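Local coordinates for putative molybdenum cofactor biosynthesis protein (Corynebacterium diphtheriae, PDB 2G2C) that is of unknown function but probably takes part in molybdenum cofactor biosynthesis, perhaps by binding molybdopterin, at residues Ala151-Ser154 / Pro155-Asn159. Sequence-based numbering, arbitrary orientation.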
loop_
_atom_site.group_PDB
_atom_site.type_symbol
_atom_site.label_atom_id
_atom_site.label_comp_id
_atom_site.label_asym_id
_atom_site.label_seq_id
_atom_site.Cartn_x
_atom_site.Cartn_y
_atom_site.Cartn_z
ATOM N N ALA A 151 10.614 -2.142 5.581
ATOM C CA ALA A 151 11.657 -3.066 6.030
ATOM C C ALA A 151 11.214 -4.505 6.009
ATOM O O ALA A 151 12.021 -5.416 5.800
ATOM C CB ALA A 151 12.132 -2.690 7.443
ATOM N N VAL A 152 9.931 -4.725 6.276
ATOM C CA VAL A 152 9.406 -6.097 6.244
ATOM C C VAL A 152 9.023 -6.541 4.833
ATOM O O VAL A 152 9.289 -7.684 4.419
ATOM C CB VAL A 152 8.221 -6.241 7.196
ATOM C CG1 VAL A 152 7.497 -7.603 6.972
ATOM C CG2 VAL A 152 8.699 -6.060 8.666
ATOM N N ILE A 153 8.365 -5.654 4.093
ATOM C CA ILE A 153 7.863 -6.048 2.763
ATOM C C ILE A 153 8.970 -6.179 1.743
ATOM O O ILE A 153 8.976 -7.098 0.928
ATOM C CB ILE A 153 6.832 -4.996 2.248
ATOM C CG1 ILE A 153 5.632 -4.973 3.203
ATOM C CG2 ILE A 153 6.431 -5.242 0.742
ATOM C CD1 ILE A 153 4.830 -6.236 3.246
ATOM N N SER A 154 9.914 -5.232 1.745
ATOM C CA SER A 154 10.934 -5.200 0.677
ATOM C C SER A 154 11.628 -6.539 0.446
ATOM O O SER A 154 11.729 -7.004 -0.699
ATOM C CB SER A 154 11.984 -4.120 0.993
ATOM O OG SER A 154 12.891 -4.029 -0.082
ATOM N N PRO A 155 12.130 -7.167 1.531
ATOM C CA PRO A 155 12.872 -8.398 1.282
ATOM C C PRO A 155 12.011 -9.538 0.723
ATOM O O PRO A 155 12.559 -10.473 0.148
ATOM C CB PRO A 155 13.409 -8.784 2.680
ATOM C CG PRO A 155 13.295 -7.516 3.485
ATOM C CD PRO A 155 12.125 -6.796 2.958
ATOM N N VAL A 156 10.698 -9.457 0.887
ATOM C CA VAL A 156 9.881 -10.594 0.441
ATOM C C VAL A 156 9.181 -10.362 -0.894
ATOM O O VAL A 156 8.558 -11.269 -1.433
ATOM C CB VAL A 156 8.912 -11.092 1.538
ATOM C CG1 VAL A 156 9.695 -11.569 2.761
ATOM C CG2 VAL A 156 7.924 -10.015 1.910
ATOM N N ILE A 157 9.324 -9.156 -1.436
ATOM C CA ILE A 157 8.749 -8.810 -2.749
ATOM C C ILE A 157 9.126 -9.800 -3.857
ATOM O O ILE A 157 8.223 -10.330 -4.555
ATOM C CB ILE A 157 9.147 -7.356 -3.126
ATOM C CG1 ILE A 157 8.310 -6.367 -2.328
ATOM C CG2 ILE A 157 9.060 -7.108 -4.634
ATOM C CD1 ILE A 157 6.849 -6.468 -2.548
ATOM N N PRO A 158 10.444 -10.054 -4.051
ATOM C CA PRO A 158 10.832 -11.063 -5.054
ATOM C C PRO A 158 10.129 -12.411 -4.848
ATOM O O PRO A 158 9.693 -13.031 -5.815
ATOM C CB PRO A 158 12.340 -11.223 -4.845
ATOM C CG PRO A 158 12.748 -10.132 -3.963
ATOM C CD PRO A 158 11.621 -9.418 -3.408
ATOM N N ASN A 159 10.026 -12.858 -3.600
ATOM C CA ASN A 159 9.416 -14.148 -3.298
ATOM C C ASN A 159 7.917 -14.175 -3.589
ATOM O O ASN A 159 7.388 -15.154 -4.116
ATOM C CB ASN A 159 9.710 -14.504 -1.852
ATOM C CG ASN A 159 11.201 -14.473 -1.564
ATOM O OD1 ASN A 159 11.871 -15.479 -1.753
ATOM N ND2 ASN A 159 11.737 -13.301 -1.213
#
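In Ile153 a chi1 of -63° sets CG1 beside the backbone N and leaves the CG2 branch anti to it, and Ile157 holds CG1 anti to its own carbonyl carbon (chi1 -76°). These settings bring the two side chains together one turn apart. CG2 of Ile153 meets the terminal CD1 of Ile157 at 3.5 Å, and the side chains pass each other at a slant. Both are buried. Ile153 also touches Val137 and Ile157 touches Leu135, so the pair lies against strand 135-139 of the central sheet.

The backbone between them is a tight turn. The amide of Val156 donates to Ile153 O at 2.9 Å, an i to i+3 bond. The donor sits well above the carbonyl plane, and the N-H...O angle is 143°. Ile157 N adds two weak bonds, one to Ile153 O and one to Ser154 O.

Pro155 has no N-H to give to the helix before it. Its ring carbon CD instead lies 3.2 Å from Ala151 O. The same CD is 3.3 Å from Val152 O. CB of Ser154 is also pressed close to Pro155 CD. The side chain of Val156 reaches Leu102 of helix 100-109. Pro158 likewise brings no N-H, and its CD lies near Ser154 O.

The arrangement is a proline-containing junction between helices 143-153 and 157-165, where i to i+3 bonds, with one weak i to i+4 bond, carry the chain across, on one face of the alpha/beta fold of a probable molybdopterin-binding domain.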